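Side-chain contacts in colicin-D (PDB 5ZNM), which kills Escherichia coli and closely related bacteria as a toxin that inhibits protein synthesis, its C-terminal domain acting as a tRNase: residues Ser131-Met134 with Leu135-Gln138; Lys13-Ala16 with Glu17-Lys21; Leu281-Pro284 with Leu285-Gly288; Val186-Thr189 with Ala190-Leu193. All blocks are in the same frame, centred on the assembly; numbering follows the deposited sequence.

Contact 1: residues Ser131-Met134 with Leu135-Gln138; sequences SAQM and LAGQ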
ATOM      1  N   SER A 131      -2.520 -11.071  -5.898  1.00 23.98           N
ATOM      2  CA  SER A 131      -3.523 -11.336  -6.922  1.00 21.61           C
ATOM      3  C   SER A 131      -3.039 -12.408  -7.888  1.00 20.15           C
ATOM      4  O   SER A 131      -1.900 -12.372  -8.370  1.00 20.73           O
ATOM      5  CB  SER A 131      -3.860 -10.056  -7.677  1.00 28.42           C
ATOM      6  OG  SER A 131      -4.593  -9.178  -6.833  1.00 40.51           O
ATOM      7  N   ALA A 132      -3.911 -13.372  -8.161  1.00 18.23           N
ATOM      8  CA  ALA A 132      -3.529 -14.497  -9.001  1.00 18.39           C
ATOM      9  C   ALA A 132      -3.542 -14.129 -10.472  1.00 24.46           C
ATOM     10  O   ALA A 132      -2.807 -14.727 -11.262  1.00 25.58           O
ATOM     11  CB  ALA A 132      -4.467 -15.679  -8.766  1.00 14.89           C
ATOM     12  N   GLN A 133      -4.379 -13.163 -10.857  1.00 27.20           N
ATOM     13  CA  GLN A 133      -4.547 -12.859 -12.273  1.00 31.75           C
ATOM     14  C   GLN A 133      -3.261 -12.320 -12.879  1.00 33.19           C
ATOM     15  O   GLN A 133      -2.985 -12.558 -14.056  1.00 38.11           O
ATOM     16  CB  GLN A 133      -5.701 -11.870 -12.453  1.00 24.41           C
ATOM     17  CG  GLN A 133      -6.009 -11.475 -13.889  1.00 25.01           C
ATOM     18  CD  GLN A 133      -6.277 -12.661 -14.809  1.00 29.88           C
ATOM     19  OE1 GLN A 133      -7.037 -13.580 -14.478  1.00 27.68           O
ATOM     20  NE2 GLN A 133      -5.665 -12.631 -15.987  1.00 28.97           N
ATOM     21  N   MET A 134      -2.443 -11.630 -12.087  1.00 38.59           N
ATOM     22  CA  MET A 134      -1.194 -11.115 -12.631  1.00 53.56           C
ATOM     23  C   MET A 134      -0.150 -12.202 -12.851  1.00 54.34           C
ATOM     24  O   MET A 134       0.895 -11.912 -13.445  1.00 60.56           O
ATOM     25  CB  MET A 134      -0.618 -10.029 -11.720  1.00 60.38           C
ATOM     26  CG  MET A 134      -0.254 -10.507 -10.330  1.00 65.64           C
ATOM     27  SD  MET A 134       0.793  -9.316  -9.466  1.00 70.25           S
ATOM     28  CE  MET A 134      -0.024  -9.227  -7.874  1.00 65.14           C
ATOM     29  N   LEU A 135      -0.392 -13.431 -12.392  1.00 44.29           N
ATOM     30  CA  LEU A 135       0.528 -14.537 -12.618  1.00 37.40           C
ATOM     31  C   LEU A 135      -0.034 -15.569 -13.578  1.00 32.45           C
ATOM     32  O   LEU A 135       0.558 -16.641 -13.739  1.00 34.51           O
ATOM     33  CB  LEU A 135       0.879 -15.213 -11.297  1.00 43.26           C
ATOM     34  CG  LEU A 135       1.104 -14.245 -10.144  1.00 48.97           C
ATOM     35  CD1 LEU A 135       1.391 -15.040  -8.892  1.00 42.65           C
ATOM     36  CD2 LEU A 135       2.242 -13.279 -10.461  1.00 50.19           C
ATOM     37  N   ALA A 136      -1.167 -15.281 -14.206  1.00 31.52           N
ATOM     38  CA  ALA A 136      -1.851 -16.269 -15.019  1.00 32.91           C
ATOM     39  C   ALA A 136      -1.102 -16.491 -16.329  1.00 32.48           C
ATOM     40  O   ALA A 136      -0.281 -15.672 -16.757  1.00 32.99           O
ATOM     41  CB  ALA A 136      -3.293 -15.829 -15.298  1.00 36.58           C
ATOM     42  N   GLY A 137      -1.428 -17.607 -16.978  1.00 33.22           N
ATOM     43  CA  GLY A 137      -0.764 -18.027 -18.191  1.00 38.04           C
ATOM     44  C   GLY A 137      -1.060 -17.128 -19.381  1.00 44.33           C
ATOM     45  O   GLY A 137      -1.821 -16.160 -19.319  1.00 43.02           O
ATOM     46  N   GLN A 138      -0.426 -17.474 -20.501  1.00 41.37           N
ATOM     47  CA  GLN A 138      -0.530 -16.662 -21.704  1.00 45.62           C
ATOM     48  C   GLN A 138      -1.978 -16.633 -22.184  1.00 38.92           C
ATOM     49  O   GLN A 138      -2.590 -17.684 -22.415  1.00 34.62           O
ATOM     50  CB  GLN A 138       0.411 -17.204 -22.784  1.00 46.77           C
ATOM     51  CG  GLN A 138       0.452 -16.368 -24.050  1.00 55.77           C
ATOM     52  CD  GLN A 138      -0.748 -16.621 -24.923  1.00 65.03           C
ATOM     53  OE1 GLN A 138      -1.268 -17.738 -24.947  1.00 68.40           O
ATOM     54  NE2 GLN A 138      -1.221 -15.591 -25.626  1.00 61.50           N
TER
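The carboxamide of Gln133 has the methyl of Ala136 over one of its faces, on the nitrogen side, with NE2 4.0 Å from Ala136 CB. The methyl lies well above the amide plane, so this is van der Waals contact with the flat of the group. The polar ends of the amide turn to the chain just ahead: OE1 accepts from the backbone N of Ile142 and NE2 donates to Val140 O, two bonds that together fix the rotation of the group. A bend at chi2 swings the amide back over Ala136 instead of letting it run straight outward. A sulfate ion, probably from the crystallisation liquor, lies about 4 Å from the Gln133 side chain.

On another side of the turn, Met134 and Leu135 run alongside each other. Met134 CG stands between its own backbone N and carbonyl carbon (chi1 63°), which carries it to within 3.7 Å of Leu135 CD2. Leu135 also leans back over the preceding backbone, its CG 4.0 Å from Ser131 O, and its side chain reaches Tyr278 of strand 274-281, while Met134 touches Ile77. Two successive bonds hold the backbone. Leu135 N donates to Ala132 O at 3.0 Å. Ala136 N donates to Gln133 O over a longer 3.3 Å, though nearly straight (164°). Both span three residues, the signature of a short 3-10 turn, here placed directly after strand 126-131, where the chain leaves the five-stranded antiparallel sheet.

Contact 2: residues Lys13-Ala16 with Glu17-Lys21; sequences KAKA and ELFSK
Lys15 reaches along the helix to Phe19, one turn on, and its chain can be traced atom by atom. From CB the chain leaves with CG trans to the backbone N (chi1 172°), the choice that turns it toward the ring. CG then sits close to the centre of one face: it is 3.9 Å from the centroid of the Phe19 ring and only 11° from the ring normal, a CH-pi contact. With the remaining torsions extended, CD arches higher above the face, without close contact, before CE dips back to lie over the rim on the CE2-CZ side, 3.5 Å from Phe19 CE2. NZ passes beyond the aromatic group and bonds to Gln26 OE1, so the lysine is held at its tip as well as along its length. On the backbone side, Phe19 CG lies 3.3 Å from Lys15 O, and the ring also touches Val24 and Gln26.

A looser pair flanks this one. Glu17 OE2 lies 3.4 Å from Lys13 CE, but 4.3 Å from Lys13 NZ, too far for a salt bridge; the opposite charges probably attract only moderately on this exposed side. Ala14, Lys15 and Leu18 pack against Gln227 and Gly224 of the second subunit. Backbone bonds from Glu17 N to Lys13 O (3.0 Å) and from Phe19 N to Lys15 O (2.8 Å) set the four-residue spacing of both pairs, as in the i to i+4 ladder of an alpha-helix, here helix 3-22.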
ATOM      1  N   LYS A  13     -28.147  -9.533  -8.278  1.00 17.04           N
ATOM      2  CA  LYS A  13     -28.160 -10.822  -8.967  1.00 17.08           C
ATOM      3  C   LYS A  13     -26.770 -11.176  -9.478  1.00 18.95           C
ATOM      4  O   LYS A  13     -26.285 -12.291  -9.258  1.00 19.05           O
ATOM      5  CB  LYS A  13     -29.167 -10.814 -10.119  1.00 22.79           C
ATOM      6  CG  LYS A  13     -29.106 -12.085 -10.986  1.00 21.49           C
ATOM      7  CD  LYS A  13     -30.250 -12.148 -12.005  1.00 30.92           C
ATOM      8  CE  LYS A  13     -30.024 -13.295 -12.985  1.00 34.99           C
ATOM      9  NZ  LYS A  13     -31.250 -13.676 -13.732  1.00 32.50           N
ATOM     10  N   ALA A  14     -26.097 -10.223 -10.145  1.00 14.65           N
ATOM     11  CA  ALA A  14     -24.763 -10.492 -10.681  1.00 19.58           C
ATOM     12  C   ALA A  14     -23.773 -10.828  -9.569  1.00 20.77           C
ATOM     13  O   ALA A  14     -22.935 -11.724  -9.718  1.00 19.41           O
ATOM     14  CB  ALA A  14     -24.269  -9.282 -11.489  1.00 19.20           C
ATOM     15  N   LYS A  15     -23.846 -10.107  -8.447  1.00 19.52           N
ATOM     16  CA  LYS A  15     -22.950 -10.374  -7.325  1.00 18.27           C
ATOM     17  C   LYS A  15     -23.196 -11.760  -6.733  1.00 19.56           C
ATOM     18  O   LYS A  15     -22.247 -12.504  -6.443  1.00 22.32           O
ATOM     19  CB  LYS A  15     -23.130  -9.289  -6.263  1.00 13.69           C
ATOM     20  CG  LYS A  15     -22.411  -9.537  -4.949  1.00 17.45           C
ATOM     21  CD  LYS A  15     -22.915  -8.530  -3.930  1.00 24.72           C
ATOM     22  CE  LYS A  15     -22.150  -8.572  -2.633  1.00 25.39           C
ATOM     23  NZ  LYS A  15     -22.908  -7.826  -1.574  1.00 25.80           N
ATOM     24  N   ALA A  16     -24.469 -12.124  -6.540  1.00 16.18           N
ATOM     25  CA  ALA A  16     -24.782 -13.440  -5.997  1.00 17.26           C
ATOM     26  C   ALA A  16     -24.293 -14.552  -6.917  1.00 22.71           C
ATOM     27  O   ALA A  16     -23.776 -15.572  -6.445  1.00 21.89           O
ATOM     28  CB  ALA A  16     -26.286 -13.578  -5.759  1.00 18.82           C
ATOM     29  N   GLU A  17     -24.446 -14.374  -8.235  1.00 20.70           N
ATOM     30  CA  GLU A  17     -23.998 -15.396  -9.181  1.00 21.04           C
ATOM     31  C   GLU A  17     -22.475 -15.521  -9.202  1.00 20.41           C
ATOM     32  O   GLU A  17     -21.941 -16.638  -9.258  1.00 22.14           O
ATOM     33  CB  GLU A  17     -24.528 -15.083 -10.579  1.00 25.11           C
ATOM     34  CG  GLU A  17     -26.008 -15.359 -10.719  1.00 31.06           C
ATOM     35  CD  GLU A  17     -26.544 -15.028 -12.100  1.00 42.58           C
ATOM     36  OE1 GLU A  17     -25.906 -14.236 -12.825  1.00 44.97           O
ATOM     37  OE2 GLU A  17     -27.612 -15.569 -12.456  1.00 52.43           O
ATOM     38  N   LEU A  18     -21.760 -14.394  -9.185  1.00 18.22           N
ATOM     39  CA  LEU A  18     -20.294 -14.444  -9.133  1.00 21.12           C
ATOM     40  C   LEU A  18     -19.818 -15.046  -7.827  1.00 19.17           C
ATOM     41  O   LEU A  18     -18.896 -15.876  -7.807  1.00 18.84           O
ATOM     42  CB  LEU A  18     -19.696 -13.043  -9.289  1.00 17.98           C
ATOM     43  CG  LEU A  18     -19.628 -12.452 -10.686  1.00 21.88           C
ATOM     44  CD1 LEU A  18     -19.345 -10.957 -10.619  1.00 20.96           C
ATOM     45  CD2 LEU A  18     -18.558 -13.162 -11.492  1.00 20.78           C
ATOM     46  N   PHE A  19     -20.408 -14.601  -6.715  1.00 18.50           N
ATOM     47  CA  PHE A  19     -20.022 -15.134  -5.415  1.00 16.91           C
ATOM     48  C   PHE A  19     -20.277 -16.631  -5.350  1.00 21.82           C
ATOM     49  O   PHE A  19     -19.469 -17.378  -4.789  1.00 22.10           O
ATOM     50  CB  PHE A  19     -20.783 -14.440  -4.293  1.00 14.10           C
ATOM     51  CG  PHE A  19     -20.209 -13.097  -3.873  1.00 21.20           C
ATOM     52  CD1 PHE A  19     -19.420 -12.334  -4.731  1.00 17.87           C
ATOM     53  CD2 PHE A  19     -20.489 -12.596  -2.608  1.00 19.83           C
ATOM     54  CE1 PHE A  19     -18.920 -11.114  -4.325  1.00 18.54           C
ATOM     55  CE2 PHE A  19     -20.002 -11.357  -2.201  1.00 17.70           C
ATOM     56  CZ  PHE A  19     -19.195 -10.630  -3.050  1.00 17.44           C
ATOM     57  N   SER A  20     -21.389 -17.089  -5.928  1.00 18.15           N
ATOM     58  CA  SER A  20     -21.698 -18.518  -5.900  1.00 20.62           C
ATOM     59  C   SER A  20     -20.626 -19.330  -6.611  1.00 22.11           C
ATOM     60  O   SER A  20     -20.136 -20.330  -6.077  1.00 23.04           O
ATOM     61  CB  SER A  20     -23.067 -18.790  -6.533  1.00 21.07           C
ATOM     62  OG  SER A  20     -23.316 -20.184  -6.503  1.00 25.13           O
ATOM     63  N   LYS A  21     -20.248 -18.917  -7.824  1.00 22.09           N
ATOM     64  CA  LYS A  21     -19.215 -19.646  -8.554  1.00 21.95           C
ATOM     65  C   LYS A  21     -17.873 -19.594  -7.842  1.00 25.12           C
ATOM     66  O   LYS A  21     -17.089 -20.551  -7.926  1.00 23.64           O
ATOM     67  CB  LYS A  21     -19.060 -19.088  -9.964  1.00 23.53           C
ATOM     68  CG  LYS A  21     -20.298 -19.204 -10.824  1.00 34.11           C
ATOM     69  CD  LYS A  21     -19.988 -18.688 -12.217  1.00 49.58           C
ATOM     70  CE  LYS A  21     -21.020 -17.670 -12.681  1.00 59.93           C
ATOM     71  NZ  LYS A  21     -20.893 -17.376 -14.139  1.00 63.85           N
TER

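Contact 3: residues Leu281-Pro284 with Leu285-Gly288; sequences LNDP and LDSG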
ATOM      1  N   LEU A 281       2.753 -21.031   0.921  1.00 26.18           N
ATOM      2  CA  LEU A 281       3.120 -21.312   2.295  1.00 23.87           C
ATOM      3  C   LEU A 281       4.568 -21.785   2.358  1.00 21.70           C
ATOM      4  O   LEU A 281       5.185 -22.114   1.342  1.00 18.76           O
ATOM      5  CB  LEU A 281       2.189 -22.356   2.929  1.00 23.33           C
ATOM      6  CG  LEU A 281       0.989 -21.794   3.702  1.00 28.64           C
ATOM      7  CD1 LEU A 281      -0.086 -21.361   2.753  1.00 27.83           C
ATOM      8  CD2 LEU A 281       0.440 -22.802   4.705  1.00 36.76           C
ATOM      9  N   ASN A 282       5.125 -21.755   3.562  1.00 16.03           N
ATOM     10  CA  ASN A 282       6.477 -22.268   3.741  1.00 15.30           C
ATOM     11  C   ASN A 282       6.521 -23.766   3.471  1.00 18.93           C
ATOM     12  O   ASN A 282       5.563 -24.504   3.739  1.00 16.19           O
ATOM     13  CB  ASN A 282       6.986 -21.996   5.164  1.00 18.92           C
ATOM     14  CG  ASN A 282       6.108 -22.617   6.223  1.00 20.09           C
ATOM     15  OD1 ASN A 282       5.054 -22.065   6.559  1.00 26.01           O
ATOM     16  ND2 ASN A 282       6.529 -23.769   6.763  1.00 18.98           N
ATOM     17  N   ASP A 283       7.652 -24.203   2.932  1.00 17.71           N
ATOM     18  CA  ASP A 283       7.991 -25.621   2.924  1.00 16.75           C
ATOM     19  C   ASP A 283       7.828 -26.200   4.331  1.00 15.67           C
ATOM     20  O   ASP A 283       8.247 -25.567   5.305  1.00 16.95           O
ATOM     21  CB  ASP A 283       9.439 -25.788   2.448  1.00 21.00           C
ATOM     22  CG  ASP A 283       9.813 -27.237   2.162  1.00 29.69           C
ATOM     23  OD1 ASP A 283       9.805 -28.068   3.097  1.00 24.65           O
ATOM     24  OD2 ASP A 283      10.157 -27.536   1.000  1.00 35.80           O
ATOM     25  N   PRO A 284       7.228 -27.394   4.484  1.00 17.55           N
ATOM     26  CA  PRO A 284       7.083 -27.972   5.831  1.00 23.13           C
ATOM     27  C   PRO A 284       8.393 -28.048   6.591  1.00 21.48           C
ATOM     28  O   PRO A 284       8.398 -27.998   7.827  1.00 21.81           O
ATOM     29  CB  PRO A 284       6.525 -29.376   5.551  1.00 25.69           C
ATOM     30  CG  PRO A 284       5.871 -29.270   4.241  1.00 23.31           C
ATOM     31  CD  PRO A 284       6.615 -28.246   3.451  1.00 18.86           C
ATOM     32  N   LEU A 285       9.514 -28.139   5.887  1.00 14.73           N
ATOM     33  CA  LEU A 285      10.802 -28.304   6.550  1.00 17.64           C
ATOM     34  C   LEU A 285      11.489 -26.981   6.832  1.00 23.49           C
ATOM     35  O   LEU A 285      12.562 -26.980   7.445  1.00 24.28           O
ATOM     36  CB  LEU A 285      11.726 -29.187   5.705  1.00 17.40           C
ATOM     37  CG  LEU A 285      11.321 -30.659   5.533  1.00 18.41           C
ATOM     38  CD1 LEU A 285      12.227 -31.339   4.506  1.00 21.92           C
ATOM     39  CD2 LEU A 285      11.340 -31.414   6.873  1.00 16.33           C
ATOM     40  N   ASP A 286      10.908 -25.862   6.396  1.00 20.12           N
ATOM     41  CA  ASP A 286      11.471 -24.535   6.625  1.00 20.50           C
ATOM     42  C   ASP A 286      10.541 -23.811   7.587  1.00 26.22           C
ATOM     43  O   ASP A 286       9.514 -23.263   7.177  1.00 28.37           O
ATOM     44  CB  ASP A 286      11.638 -23.774   5.312  1.00 24.66           C
ATOM     45  CG  ASP A 286      12.771 -24.323   4.473  1.00 34.86           C
ATOM     46  OD1 ASP A 286      12.913 -25.558   4.406  1.00 38.26           O
ATOM     47  OD2 ASP A 286      13.526 -23.529   3.885  1.00 43.65           O
ATOM     48  N   SER A 287      10.930 -23.782   8.859  1.00 27.18           N
ATOM     49  CA  SER A 287      10.034 -23.380   9.935  1.00 27.23           C
ATOM     50  C   SER A 287      10.690 -22.433  10.933  1.00 28.88           C
ATOM     51  O   SER A 287      10.208 -22.323  12.068  1.00 37.12           O
ATOM     52  CB  SER A 287       9.534 -24.610  10.697  1.00 28.65           C
ATOM     53  OG  SER A 287      10.630 -25.243  11.357  1.00 26.88           O
ATOM     54  N   GLY A 288      11.781 -21.760  10.563  1.00 27.22           N
ATOM     55  CA  GLY A 288      12.475 -20.948  11.536  1.00 28.62           C
ATOM     56  C   GLY A 288      13.420 -21.804  12.354  1.00 33.52           C
ATOM     57  O   GLY A 288      14.641 -21.660  12.235  1.00 32.92           O
TER
HETATM   58  O   HOH W   1      10.391 -28.105  10.137  1.00 21.61           O
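Asp283 and Leu285 send their side chains the same way, side by side, while Asp286 passes slantwise across Asp283 with its carboxylate plane turned 42° from the other. Between these two neighbours, Asp283 OD1 takes the backbone N-H of Leu285 on its anti lone pair, 2.8 Å from Leu285 N and nearly straight at 167°. The trans setting of Asp283 (chi1 -170°) brings the carboxylate over the backbone that follows. Its other oxygen, OD2, forms a salt bridge with Arg314 of helix 314-329, which also supports Pro284 and Leu285.

This is an Asx turn superposed on a type I beta turn from Asp283 to Asp286, closed by Asp286 N donating to Asp283 O at 2.9 Å. That carbonyl oxygen is gripped twice: Asn282 ND2 reaches Asp283 O from the opposite face of the carbonyl plane, also at 2.9 Å. The same amide nitrogen makes a weak, strongly bent bond to Asp286 O, so the Asn282 side chain bridges the turn; its OD1 is taken by Ala126 N of strand 126-131.

The two carboxylates come within 4.2 Å, measured from Asp283 OD1 to Asp286 OD1. This proximity of like charges in a buried place would probably be unfavourable, but is likely offset by the Arg314 salt bridge on Asp283 and by Arg292 N and Asn159 N, which donate to Asp286 OD1 and OD2 respectively. On the far side of the turn a water donates to Pro284 O (3.1 Å) and also bonds to Ser287 OG.

Contact 4: residues Val186-Thr189 with Ala190-Leu193; sequences VRDT and ATGL. With GOL (glycerol), chain M.
Asp188 and Leu193 pair at the tip of a beta-hairpin, where Gly192 and Leu193 form a G1 beta bulge opposite Asp188. Asp188 N donates to Leu193 O at 2.8 Å and 168°, and one residue earlier Gly192 N returns a bond to Asp188 O, also 2.8 Å; the positive phi of Gly192 (74°) fits this bulge. Asp188 O has a second, weak donor in Thr191 N.

Inside the loop, Thr191 OG1 accepts from Leu193 N at 3.1 Å, an ST turn. Two carbonyls of the loop are served from outside: Gly192 O by Tyr30 OH and Ala190 O by Arg37 NE of helix 32-42. Arg187 folds back, bent at chi2 and chi3, so that Gly192 O lies over one face of its guanidinium and Leu193 O near its edge. Its NE forms a salt bridge with Asp194 OD1, NH1 donates to Gln26 O and NH2 weakly to Asn25 O.

A glycerol, probably from the crystallisation liquor, has its O3 between Asp188 OD2 and Thr191 OG1, but both separations are too short to be taken at face value and the bonds remain doubtful in detail. Asp188 OD1 also closes an Asx turn, accepting from Ala190 N at 2.8 Å, with that nitrogen approaching from above the carboxylate plane.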
ATOM      1  N   VAL A 186     -14.842 -21.870   4.428  1.00 19.27           N
ATOM      2  CA  VAL A 186     -16.084 -22.133   5.154  1.00 21.42           C
ATOM      3  C   VAL A 186     -16.334 -20.999   6.133  1.00 23.43           C
ATOM      4  O   VAL A 186     -15.447 -20.637   6.915  1.00 20.52           O
ATOM      5  CB  VAL A 186     -16.038 -23.474   5.906  1.00 24.19           C
ATOM      6  CG1 VAL A 186     -17.311 -23.643   6.720  1.00 22.87           C
ATOM      7  CG2 VAL A 186     -15.839 -24.628   4.950  1.00 24.11           C
ATOM      8  N   ARG A 187     -17.544 -20.438   6.104  1.00 21.35           N
ATOM      9  CA  ARG A 187     -17.905 -19.394   7.049  1.00 22.37           C
ATOM     10  C   ARG A 187     -18.253 -20.015   8.394  1.00 26.62           C
ATOM     11  O   ARG A 187     -19.115 -20.897   8.479  1.00 26.17           O
ATOM     12  CB  ARG A 187     -19.072 -18.566   6.512  1.00 19.25           C
ATOM     13  CG  ARG A 187     -19.735 -17.619   7.512  1.00 23.01           C
ATOM     14  CD  ARG A 187     -18.858 -16.392   7.846  1.00 20.65           C
ATOM     15  NE  ARG A 187     -18.199 -15.794   6.682  1.00 22.05           N
ATOM     16  CZ  ARG A 187     -18.707 -14.823   5.920  1.00 23.08           C
ATOM     17  NH1 ARG A 187     -19.921 -14.329   6.159  1.00 25.51           N
ATOM     18  NH2 ARG A 187     -17.999 -14.344   4.904  1.00 22.84           N
ATOM     19  N   ASP A 188     -17.570 -19.558   9.437  1.00 20.10           N
ATOM     20  CA  ASP A 188     -17.863 -19.943  10.811  1.00 23.48           C
ATOM     21  C   ASP A 188     -18.920 -18.981  11.347  1.00 25.46           C
ATOM     22  O   ASP A 188     -18.645 -17.794  11.550  1.00 23.67           O
ATOM     23  CB  ASP A 188     -16.589 -19.901  11.650  1.00 20.70           C
ATOM     24  CG  ASP A 188     -16.806 -20.383  13.076  1.00 29.43           C
ATOM     25  OD1 ASP A 188     -17.970 -20.470  13.525  1.00 26.80           O
ATOM     26  OD2 ASP A 188     -15.804 -20.668  13.754  1.00 33.93           O
ATOM     27  N   THR A 189     -20.128 -19.493  11.583  1.00 23.12           N
ATOM     28  CA  THR A 189     -21.210 -18.630  12.035  1.00 24.97           C
ATOM     29  C   THR A 189     -21.000 -18.141  13.461  1.00 26.87           C
ATOM     30  O   THR A 189     -21.621 -17.153  13.861  1.00 30.54           O
ATOM     31  CB  THR A 189     -22.563 -19.353  11.908  1.00 29.65           C
ATOM     32  OG1 THR A 189     -22.516 -20.615  12.585  1.00 29.62           O
ATOM     33  CG2 THR A 189     -22.903 -19.616  10.445  1.00 29.62           C
ATOM     34  N   ALA A 190     -20.139 -18.795  14.236  1.00 25.90           N
ATOM     35  CA  ALA A 190     -19.903 -18.341  15.600  1.00 24.69           C
ATOM     36  C   ALA A 190     -18.961 -17.142  15.653  1.00 29.36           C
ATOM     37  O   ALA A 190     -19.112 -16.280  16.525  1.00 27.42           O
ATOM     38  CB  ALA A 190     -19.338 -19.480  16.446  1.00 25.14           C
ATOM     39  N   THR A 191     -17.989 -17.067  14.747  1.00 19.38           N
ATOM     40  CA  THR A 191     -17.014 -15.982  14.772  1.00 20.16           C
ATOM     41  C   THR A 191     -17.199 -14.963  13.667  1.00 21.36           C
ATOM     42  O   THR A 191     -16.658 -13.861  13.782  1.00 24.95           O
ATOM     43  CB  THR A 191     -15.582 -16.523  14.644  1.00 24.10           C
ATOM     44  OG1 THR A 191     -15.436 -17.192  13.377  1.00 22.90           O
ATOM     45  CG2 THR A 191     -15.235 -17.476  15.787  1.00 25.77           C
ATOM     46  N   GLY A 192     -17.880 -15.315  12.580  1.00 19.06           N
ATOM     47  CA  GLY A 192     -17.875 -14.455  11.414  1.00 22.69           C
ATOM     48  C   GLY A 192     -16.587 -14.471  10.620  1.00 23.19           C
ATOM     49  O   GLY A 192     -16.407 -13.616   9.751  1.00 22.70           O
ATOM     50  N   LEU A 193     -15.673 -15.404  10.908  1.00 19.92           N
ATOM     51  CA  LEU A 193     -14.458 -15.615  10.130  1.00 18.93           C
ATOM     52  C   LEU A 193     -14.661 -16.758   9.143  1.00 20.06           C
ATOM     53  O   LEU A 193     -15.579 -17.570   9.274  1.00 25.49           O
ATOM     54  CB  LEU A 193     -13.259 -15.951  11.031  1.00 17.01           C
ATOM     55  CG  LEU A 193     -12.856 -14.932  12.098  1.00 21.74           C
ATOM     56  CD1 LEU A 193     -11.771 -15.519  13.009  1.00 23.11           C
ATOM     57  CD2 LEU A 193     -12.404 -13.609  11.466  1.00 28.23           C
TER
HETATM   58  C1  GOL M 711     -11.587 -21.473  13.322  1.00 33.32           C
HETATM   59  O1  GOL M 711     -11.325 -22.855  13.172  1.00 36.67           O
HETATM   60  C2  GOL M 711     -12.921 -21.135  12.664  1.00 40.47           C
HETATM   61  O2  GOL M 711     -13.063 -21.779  11.426  1.00 45.80           O
HETATM   62  C3  GOL M 711     -13.054 -19.635  12.447  1.00 38.65           C
HETATM   63  O3  GOL M 711     -13.978 -19.145  13.389  1.00 40.19           O

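Overall arrangement
Along the chain the order is contact 2, contact 1, contact 4, contact 3, each complete before the next begins. Contacts 1 and 3 follow neighbouring strands, 126-131 and 274-281, of the same five-stranded antiparallel sheet, yet their centres are 24 Å apart because the strands run in opposite directions. Contact 4 belongs to another sheet, at the turn between strands 186-187 and 194-198. Contacts 2 and 4 come nearest, about 8 Å between closest atoms, and both bond to Gln26, which thus ties helix 3-22 to the hairpin. Contacts 2 and 3 lie 36 Å apart between centres; contact 3 packs against helix 314-329 of the C-terminal tRNase domain, so it lies where that domain meets the central domain.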